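Local coordinates for protein Succinylglutamatedesuccinylase/aspartoacylase (Rhodobacter sphaeroides 2.4.1, PDB 3CDX) that probably hydrolyses carbon-nitrogen bonds in linear amides as a member of the zinc-dependent succinylglutamate desuccinylase/aspartoacylase family, here with calcium at the metal site, at residues Asp267-Ala272 against Gly330-Val335; Met271-Gly276 against Gly295-Val300; Gly291-Trp296 against Glu309-Arg314. All coordinates share one frame; numbering follows the deposited sequence.

How the contacts relate
Reading from the N terminus, strand 259-271 delivers the first partner, segment 267-272, which has to wait nearly sixty residues for segment 330-335. That pairing, contact 1, closes a long helix-free loop, and contact 3 is nested inside it. Contact 2 starts from the same stretch, sharing Met271 and Ala272, and closes a shorter loop when 271-276 meets strand 293-298. That strand then turns back on 308-311 in a hairpin, contact 3, which shares Gly295 and Trp296 with contact 2. Leu310 links all three: its CD1 packs on Met271 O, Ala272 CA and Ile297 CD1. Together they tie the 259-271/332-339 pair to the neighbouring four-stranded antiparallel sheet.

Contact 1: Asp267-Ala272 against Gly330-Val335; sequences DAYVMA and GDAVAV
Val270 sits at the buried centre with its two methyl groups divided between two partners: CG1 meets Val333 CG2 at 3.8 Å, and CG2 lies 3.9 Å from Ala334 CB. The split follows from the first torsion, which sets CG1 opposite the backbone N (chi1 -172°) and leaves CG2 on the N side, over Ala334. Leu310 and Tyr312 of the next layer cover this apolar face.

On the face with Tyr269 and Met271 the packing is more lateral. Tyr269 and Val335 run side by side in the same direction. Val335 CG1 makes a CH-pi contact over one face of the phenol, 4.1 Å from its centroid and displaced toward the rim, while CG2 comes within 3.5 Å of Tyr269 CD1. Trp38 of the second subunit also packs on this tyrosine. Met271 folds back on itself, bent at both chi2 and chi3, which lays SD 3.8 Å from Ala332 CB and brings CE up to Gly330 O.

Four backbone hydrogen bonds join the two segments. Val270 is gripped through both its backbone N and its O, the N donating to Ala334 O and the O receiving Val333 N at 2.7 Å. Farther along, Ala272 N reaches Asp331 O at 2.8 Å in a nearly straight bond (174°), and Ala272 O takes Gly330 N. At the polar edge the Asp331 carboxylate finds its partners outside the two segments: OD2 accepts from Thr328 N, and OD1 bonds to Ser36 OG of the second subunit, where Thr40 also holds Gly330 O.

Between the Val270-Ala334 and Met271-Ala332 pairs the register slips by one residue, so this is an antiparallel strand pair interrupted by a beta bulge, set in the all-beta C-terminal portion of the chain.

Contact 2: Met271-Gly276 against Gly295-Val300; sequences MAPRTG and GWIHFV
The Phe299 ring presents its edge, not a face, to the other segment: Arg274 CB lies in the ring plane, 4.0 Å from Phe299 CE1, and Thr275 O approaches the same rim. Leu308 of the next strand also packs on this ring. Pro273 offers its CD to Ile297 CD1 at 3.8 Å, the two side chains meeting at a slant.

This is the connection between strands 259-271 and 276-280 packing over one face of a four-stranded antiparallel sheet, whose strand 293-298 supplies Ile297. With CG1 set opposite its carbonyl carbon (chi1 -66°) and the chain extended beyond it, Ile297 reaches CD1 to the loop, where it also meets Ala272 CB at 3.9 Å.

Beyond CB, Arg274 bends away from the contact, and its NH1 forms a salt bridge with Asp302 of the fourth subunit. Thr275 likewise spends its hydroxyl elsewhere, on Arg329 N, and His298 is held by Glu279.

At the far end Gly276, having no side chain, brings its backbone close to the sheet: its CA rests 3.7 Å from Ile297 CG2, while Ile297 CD1 stops 3.4 Å short of Arg274 O.

Contact 3: Gly291-Trp296 against Glu309-Arg314; sequences GETAGW and ELLYRR
Glu309 runs alongside Trp296, and its carbon chain does most of the touching. CB lies 3.8 Å from Trp296 CD1; the next carbon, CG, is 3.9 Å from Trp296 NE1 and about as near to Thr293 CG2. Because CG stands opposite the backbone N (chi1 -170°) and the chain stays extended beyond it, the carboxylate is carried over to Thr293 on the neighbouring strand. There OE2 accepts a hydrogen bond from Thr293 OG1, modelled at 2.5 Å, a length too short to be taken literally. The same threonine turns its methyl CG2 to one face of the Trp296 indole, 3.6 Å above the plane and toward the rim.

These are the arms of the hairpin formed by strands 293-298 and 308-311, and a classic beta bulge breaks its register: Ala294 and Gly295 both face Leu310. Ala294 N donates to Leu310 O at 2.7 Å, while Leu310 N gives an almost straight bond (175°) to Gly295 O.

Within the bulge, Ala294 CB sits over the centre of the Tyr312 ring, 3.6 Å from its centroid, in a CH-pi contact. Glu292 CG meets the ring at CD2. At the far end of the ring a water is modelled very close to both Tyr312 OH and Ala294 O, so the bridge is plausible but its lengths are doubtful. The backbone of Tyr312 is held too: its N donates to Glu292 O, and its O takes Gly291 N at 2.8 Å. Val336 of strand 332-339 also packs on the Tyr312 ring.

Contact 1: Asp267-Ala272 against Gly330-Val335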
loop_
_atom_site.group_PDB
_atom_site.type_symbol
_atom_site.label_atom_id
_atom_site.label_comp_id
_atom_site.label_asym_id
_atom_site.label_seq_id
_atom_site.Cartn_x
_atom_site.Cartn_y
_atom_site.Cartn_z
ATOM N N ASP A 267 25.186 -20.109 20.958
ATOM C CA ASP A 267 25.932 -20.895 19.981
ATOM C C ASP A 267 25.031 -21.905 19.221
ATOM O O ASP A 267 25.435 -22.422 18.186
ATOM C CB ASP A 267 27.108 -21.623 20.676
ATOM C CG ASP A 267 28.443 -20.824 20.624
ATOM O OD1 ASP A 267 28.488 -19.669 20.108
ATOM O OD2 ASP A 267 29.458 -21.386 21.092
ATOM N N ALA A 268 23.843 -22.195 19.757
ATOM C CA ALA A 268 22.787 -23.008 19.072
ATOM C C ALA A 268 22.169 -22.366 17.811
ATOM O O ALA A 268 21.634 -23.061 16.975
ATOM C CB ALA A 268 21.679 -23.378 20.057
ATOM N N TYR A 269 22.254 -21.049 17.689
ATOM C CA TYR A 269 21.702 -20.292 16.561
ATOM C C TYR A 269 22.773 -19.936 15.537
ATOM O O TYR A 269 23.798 -19.302 15.876
ATOM C CB TYR A 269 21.082 -18.992 17.081
ATOM C CG TYR A 269 19.966 -19.245 18.058
ATOM C CD1 TYR A 269 18.637 -19.168 17.650
ATOM C CD2 TYR A 269 20.234 -19.587 19.382
ATOM C CE1 TYR A 269 17.603 -19.413 18.533
ATOM C CE2 TYR A 269 19.192 -19.835 20.288
ATOM C CZ TYR A 269 17.888 -19.742 19.847
ATOM O OH TYR A 269 16.847 -19.999 20.700
ATOM N N VAL A 270 22.556 -20.333 14.288
ATOM C CA VAL A 270 23.391 -19.854 13.211
ATOM C C VAL A 270 22.728 -18.623 12.662
ATOM O O VAL A 270 21.623 -18.685 12.126
ATOM C CB VAL A 270 23.583 -20.889 12.085
ATOM C CG1 VAL A 270 24.633 -20.380 11.067
ATOM C CG2 VAL A 270 23.942 -22.227 12.689
ATOM N N MET A 271 23.418 -17.504 12.787
ATOM C CA MET A 271 22.872 -16.220 12.401
ATOM C C MET A 271 23.459 -15.728 11.067
ATOM O O MET A 271 24.642 -15.917 10.785
ATOM C CB MET A 271 23.146 -15.221 13.522
ATOM C CG MET A 271 22.604 -15.673 14.911
ATOM S SD MET A 271 20.820 -15.760 15.109
ATOM C CE MET A 271 20.332 -14.053 14.915
ATOM N N ALA A 272 22.619 -15.117 10.235
ATOM C CA ALA A 272 23.097 -14.430 9.027
ATOM C C ALA A 272 23.714 -13.039 9.345
ATOM O O ALA A 272 23.001 -12.146 9.838
ATOM C CB ALA A 272 21.946 -14.275 8.013
ATOM N N GLY A 330 20.811 -10.568 10.493
ATOM C CA GLY A 330 20.101 -10.772 11.753
ATOM C C GLY A 330 19.104 -11.926 11.874
ATOM O O GLY A 330 18.579 -12.145 12.947
ATOM N N ASP A 331 18.811 -12.650 10.786
ATOM C CA ASP A 331 17.907 -13.817 10.831
ATOM C C ASP A 331 18.723 -14.994 11.289
ATOM O O ASP A 331 19.915 -15.095 10.986
ATOM C CB ASP A 331 17.378 -14.199 9.434
ATOM C CG ASP A 331 16.358 -13.200 8.853
ATOM O OD1 ASP A 331 15.793 -12.354 9.583
ATOM O OD2 ASP A 331 16.115 -13.287 7.629
ATOM N N ALA A 332 18.085 -15.928 11.981
ATOM C CA ALA A 332 18.736 -17.222 12.207
ATOM C C ALA A 332 18.480 -18.071 10.958
ATOM O O ALA A 332 17.382 -18.028 10.391
ATOM C CB ALA A 332 18.166 -17.894 13.447
ATOM N N VAL A 333 19.469 -18.841 10.524
ATOM C CA VAL A 333 19.270 -19.746 9.381
ATOM C C VAL A 333 19.204 -21.223 9.836
ATOM O O VAL A 333 18.895 -22.136 9.052
ATOM C CB VAL A 333 20.312 -19.481 8.274
ATOM C CG1 VAL A 333 20.102 -18.068 7.698
ATOM C CG2 VAL A 333 21.746 -19.641 8.782
ATOM N N ALA A 334 19.472 -21.422 11.128
ATOM C CA ALA A 334 19.421 -22.718 11.799
ATOM C C ALA A 334 19.452 -22.495 13.296
ATOM O O ALA A 334 20.093 -21.569 13.795
ATOM C CB ALA A 334 20.591 -23.647 11.381
ATOM N N VAL A 335 18.731 -23.358 13.993
ATOM C CA VAL A 335 18.756 -23.480 15.433
ATOM C C VAL A 335 18.946 -24.974 15.679
ATOM O O VAL A 335 18.165 -25.809 15.183
ATOM C CB VAL A 335 17.445 -23.022 16.068
ATOM C CG1 VAL A 335 17.546 -23.108 17.619
ATOM C CG2 VAL A 335 17.088 -21.606 15.612
#

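Contact 2: Met271-Gly276 against Gly295-Val300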
loop_
_atom_site.group_PDB
_atom_site.type_symbol
_atom_site.label_atom_id
_atom_site.label_comp_id
_atom_site.label_asym_id
_atom_site.label_seq_id
_atom_site.Cartn_x
_atom_site.Cartn_y
_atom_site.Cartn_z
ATOM N N MET A 271 23.418 -17.504 12.787
ATOM C CA MET A 271 22.872 -16.220 12.401
ATOM C C MET A 271 23.459 -15.728 11.067
ATOM O O MET A 271 24.642 -15.917 10.785
ATOM C CB MET A 271 23.146 -15.221 13.522
ATOM C CG MET A 271 22.604 -15.673 14.911
ATOM S SD MET A 271 20.820 -15.760 15.109
ATOM C CE MET A 271 20.332 -14.053 14.915
ATOM N N ALA A 272 22.619 -15.117 10.235
ATOM C CA ALA A 272 23.097 -14.430 9.027
ATOM C C ALA A 272 23.714 -13.039 9.345
ATOM O O ALA A 272 23.001 -12.146 9.838
ATOM C CB ALA A 272 21.946 -14.275 8.013
ATOM N N PRO A 273 25.023 -12.846 9.062
ATOM C CA PRO A 273 25.592 -11.514 9.316
ATOM C C PRO A 273 25.329 -10.540 8.186
ATOM O O PRO A 273 25.520 -9.331 8.340
ATOM C CB PRO A 273 27.102 -11.791 9.427
ATOM C CG PRO A 273 27.284 -13.288 9.156
ATOM C CD PRO A 273 26.042 -13.789 8.570
ATOM N N ARG A 274 24.940 -11.070 7.033
ATOM C CA ARG A 274 24.665 -10.230 5.891
ATOM C C ARG A 274 23.367 -10.669 5.234
ATOM O O ARG A 274 22.962 -11.831 5.326
ATOM C CB ARG A 274 25.825 -10.238 4.873
ATOM C CG ARG A 274 27.183 -9.663 5.345
ATOM C CD ARG A 274 27.213 -8.121 5.557
ATOM N NE ARG A 274 28.458 -7.723 6.218
ATOM C CZ ARG A 274 28.653 -6.612 6.940
ATOM N NH1 ARG A 274 27.685 -5.723 7.134
ATOM N NH2 ARG A 274 29.848 -6.394 7.490
ATOM N N THR A 275 22.701 -9.714 4.600
ATOM C CA THR A 275 21.588 -10.026 3.704
ATOM C C THR A 275 22.085 -10.684 2.401
ATOM O O THR A 275 23.005 -10.194 1.749
ATOM C CB THR A 275 20.765 -8.765 3.464
ATOM O OG1 THR A 275 20.218 -8.356 4.723
ATOM C CG2 THR A 275 19.599 -9.023 2.458
ATOM N N GLY A 276 21.527 -11.834 2.056
ATOM C CA GLY A 276 21.809 -12.415 0.760
ATOM C C GLY A 276 21.074 -13.724 0.576
ATOM O O GLY A 276 20.121 -13.994 1.285
ATOM N N GLY A 295 26.190 -23.593 5.656
ATOM C CA GLY A 295 25.762 -23.114 4.342
ATOM C C GLY A 295 26.513 -21.849 4.018
ATOM O O GLY A 295 27.467 -21.512 4.721
ATOM N N TRP A 296 26.095 -21.162 2.955
ATOM C CA TRP A 296 26.789 -20.005 2.386
ATOM C C TRP A 296 25.786 -18.927 1.985
ATOM O O TRP A 296 24.708 -19.220 1.440
ATOM C CB TRP A 296 27.557 -20.391 1.093
ATOM C CG TRP A 296 28.577 -21.459 1.240
ATOM C CD1 TRP A 296 29.910 -21.284 1.532
ATOM C CD2 TRP A 296 28.371 -22.870 1.118
ATOM N NE1 TRP A 296 30.541 -22.509 1.589
ATOM C CE2 TRP A 296 29.625 -23.497 1.349
ATOM C CE3 TRP A 296 27.250 -23.672 0.815
ATOM C CZ2 TRP A 296 29.789 -24.881 1.289
ATOM C CZ3 TRP A 296 27.397 -25.028 0.780
ATOM C CH2 TRP A 296 28.662 -25.636 1.011
ATOM N N ILE A 297 26.164 -17.678 2.230
ATOM C CA ILE A 297 25.349 -16.567 1.774
ATOM C C ILE A 297 25.990 -16.083 0.492
ATOM O O ILE A 297 27.148 -15.633 0.513
ATOM C CB ILE A 297 25.328 -15.419 2.781
ATOM C CG1 ILE A 297 24.626 -15.840 4.082
ATOM C CG2 ILE A 297 24.756 -14.175 2.130
ATOM C CD1 ILE A 297 24.660 -14.742 5.201
ATOM N N HIS A 298 25.240 -16.211 -0.606
ATOM C CA HIS A 298 25.685 -15.813 -1.919
ATOM C C HIS A 298 25.317 -14.354 -2.124
ATOM O O HIS A 298 24.245 -13.892 -1.637
ATOM C CB HIS A 298 25.033 -16.713 -2.993
ATOM C CG HIS A 298 25.409 -18.169 -2.892
ATOM N ND1 HIS A 298 26.416 -18.731 -3.650
ATOM C CD2 HIS A 298 24.929 -19.170 -2.113
ATOM C CE1 HIS A 298 26.532 -20.015 -3.347
ATOM N NE2 HIS A 298 25.643 -20.306 -2.417
ATOM N N PHE A 299 26.207 -13.622 -2.816
ATOM C CA PHE A 299 25.966 -12.234 -3.209
ATOM C C PHE A 299 25.737 -12.158 -4.712
ATOM O O PHE A 299 26.616 -11.739 -5.492
ATOM C CB PHE A 299 27.085 -11.313 -2.696
ATOM C CG PHE A 299 27.322 -11.484 -1.213
ATOM C CD1 PHE A 299 26.413 -10.932 -0.282
ATOM C CD2 PHE A 299 28.372 -12.279 -0.753
ATOM C CE1 PHE A 299 26.574 -11.147 1.099
ATOM C CE2 PHE A 299 28.572 -12.474 0.625
ATOM C CZ PHE A 299 27.677 -11.919 1.554
ATOM N N VAL A 300 24.535 -12.581 -5.116
ATOM C CA VAL A 300 24.254 -12.754 -6.548
ATOM C C VAL A 300 24.167 -11.447 -7.292
ATOM O O VAL A 300 24.184 -11.442 -8.510
ATOM C CB VAL A 300 23.004 -13.614 -6.820
ATOM C CG1 VAL A 300 23.161 -14.963 -6.124
ATOM C CG2 VAL A 300 21.711 -12.872 -6.408
#

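Contact 3: Gly291-Trp296 against Glu309-Arg314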
loop_
_atom_site.group_PDB
_atom_site.type_symbol
_atom_site.label_atom_id
_atom_site.label_comp_id
_atom_site.label_asym_id
_atom_site.label_seq_id
_atom_site.Cartn_x
_atom_site.Cartn_y
_atom_site.Cartn_z
ATOM N N GLY A 291 31.577 -26.511 14.223
ATOM C CA GLY A 291 32.665 -26.166 13.324
ATOM C C GLY A 291 32.468 -26.531 11.860
ATOM O O GLY A 291 33.181 -26.018 10.992
ATOM N N GLU A 292 31.502 -27.398 11.581
ATOM C CA GLU A 292 31.231 -27.756 10.208
ATOM C C GLU A 292 30.308 -26.758 9.479
ATOM O O GLU A 292 29.571 -25.997 10.104
ATOM C CB GLU A 292 30.731 -29.194 10.132
ATOM C CG GLU A 292 29.220 -29.406 10.214
ATOM C CD GLU A 292 28.878 -30.909 10.241
ATOM O OE1 GLU A 292 29.847 -31.716 10.351
ATOM O OE2 GLU A 292 27.683 -31.288 10.141
ATOM N N THR A 293 30.377 -26.777 8.150
ATOM C CA THR A 293 29.682 -25.819 7.287
ATOM C C THR A 293 28.155 -25.915 7.394
ATOM O O THR A 293 27.576 -26.986 7.229
ATOM C CB THR A 293 30.167 -25.936 5.820
ATOM O OG1 THR A 293 31.578 -25.689 5.792
ATOM C CG2 THR A 293 29.502 -24.886 4.918
ATOM N N ALA A 294 27.523 -24.786 7.722
ATOM C CA ALA A 294 26.048 -24.726 7.814
ATOM C C ALA A 294 25.414 -24.309 6.469
ATOM O O ALA A 294 24.259 -24.688 6.177
ATOM C CB ALA A 294 25.596 -23.807 8.953
ATOM N N GLY A 295 26.190 -23.593 5.656
ATOM C CA GLY A 295 25.762 -23.114 4.342
ATOM C C GLY A 295 26.513 -21.849 4.018
ATOM O O GLY A 295 27.467 -21.512 4.721
ATOM N N TRP A 296 26.095 -21.162 2.955
ATOM C CA TRP A 296 26.789 -20.005 2.386
ATOM C C TRP A 296 25.786 -18.927 1.985
ATOM O O TRP A 296 24.708 -19.220 1.440
ATOM C CB TRP A 296 27.557 -20.391 1.093
ATOM C CG TRP A 296 28.577 -21.459 1.240
ATOM C CD1 TRP A 296 29.910 -21.284 1.532
ATOM C CD2 TRP A 296 28.371 -22.870 1.118
ATOM N NE1 TRP A 296 30.541 -22.509 1.589
ATOM C CE2 TRP A 296 29.625 -23.497 1.349
ATOM C CE3 TRP A 296 27.250 -23.672 0.815
ATOM C CZ2 TRP A 296 29.789 -24.881 1.289
ATOM C CZ3 TRP A 296 27.397 -25.028 0.780
ATOM C CH2 TRP A 296 28.662 -25.636 1.011
ATOM N N GLU A 309 30.732 -18.180 3.941
ATOM C CA GLU A 309 30.527 -19.438 4.665
ATOM C C GLU A 309 30.073 -19.211 6.113
ATOM O O GLU A 309 30.690 -18.405 6.845
ATOM C CB GLU A 309 31.833 -20.245 4.688
ATOM C CG GLU A 309 31.658 -21.707 5.215
ATOM C CD GLU A 309 33.004 -22.455 5.342
ATOM O OE1 GLU A 309 34.041 -21.813 5.121
ATOM O OE2 GLU A 309 33.013 -23.660 5.664
ATOM N N LEU A 310 29.016 -19.928 6.523
ATOM C CA LEU A 310 28.562 -19.956 7.943
ATOM C C LEU A 310 28.816 -21.315 8.553
ATOM O O LEU A 310 28.638 -22.321 7.872
ATOM C CB LEU A 310 27.042 -19.669 8.081
ATOM C CG LEU A 310 26.505 -18.371 7.451
ATOM C CD1 LEU A 310 25.106 -18.010 7.922
ATOM C CD2 LEU A 310 27.472 -17.200 7.685
ATOM N N LEU A 311 29.175 -21.350 9.844
ATOM C CA LEU A 311 29.431 -22.615 10.550
ATOM C C LEU A 311 28.441 -22.840 11.685
ATOM O O LEU A 311 28.050 -21.881 12.343
ATOM C CB LEU A 311 30.859 -22.642 11.140
ATOM C CG LEU A 311 32.024 -22.217 10.243
ATOM C CD1 LEU A 311 33.334 -22.248 11.067
ATOM C CD2 LEU A 311 32.115 -23.114 9.012
ATOM N N TYR A 312 28.040 -24.085 11.902
ATOM C CA TYR A 312 27.395 -24.489 13.149
ATOM C C TYR A 312 28.396 -24.369 14.314
ATOM O O TYR A 312 29.595 -24.584 14.129
ATOM C CB TYR A 312 26.935 -25.960 13.106
ATOM C CG TYR A 312 25.946 -26.332 12.020
ATOM C CD1 TYR A 312 24.599 -25.957 12.092
ATOM C CD2 TYR A 312 26.358 -27.078 10.918
ATOM C CE1 TYR A 312 23.677 -26.319 11.061
ATOM C CE2 TYR A 312 25.466 -27.437 9.907
ATOM C CZ TYR A 312 24.143 -27.051 9.979
ATOM O OH TYR A 312 23.288 -27.436 8.963
ATOM N N ARG A 313 27.879 -24.064 15.504
ATOM C CA ARG A 313 28.687 -23.907 16.709
ATOM C C ARG A 313 28.196 -24.790 17.861
ATOM O O ARG A 313 28.565 -24.564 19.025
ATOM C CB ARG A 313 28.711 -22.435 17.140
ATOM C CG ARG A 313 29.299 -21.493 16.115
ATOM C CD ARG A 313 30.730 -21.872 15.862
ATOM N NE ARG A 313 31.422 -20.876 15.055
ATOM C CZ ARG A 313 32.634 -21.059 14.549
ATOM N NH1 ARG A 313 33.269 -22.210 14.783
ATOM N NH2 ARG A 313 33.208 -20.099 13.819
ATOM N N ARG A 314 27.370 -25.785 17.539
ATOM C CA ARG A 314 26.963 -26.818 18.480
ATOM C C ARG A 314 26.758 -28.135 17.748
ATOM O O ARG A 314 26.196 -28.126 16.641
ATOM C CB ARG A 314 25.604 -26.459 19.128
ATOM C CG ARG A 314 25.580 -25.227 20.032
ATOM C CD ARG A 314 26.556 -25.348 21.199
ATOM N NE ARG A 314 26.146 -26.303 22.230
ATOM C CZ ARG A 314 26.703 -26.377 23.444
ATOM N NH1 ARG A 314 27.708 -25.558 23.788
ATOM N NH2 ARG A 314 26.272 -27.288 24.313
HETATM O O HOH W 1 22.345 -25.732 7.400
#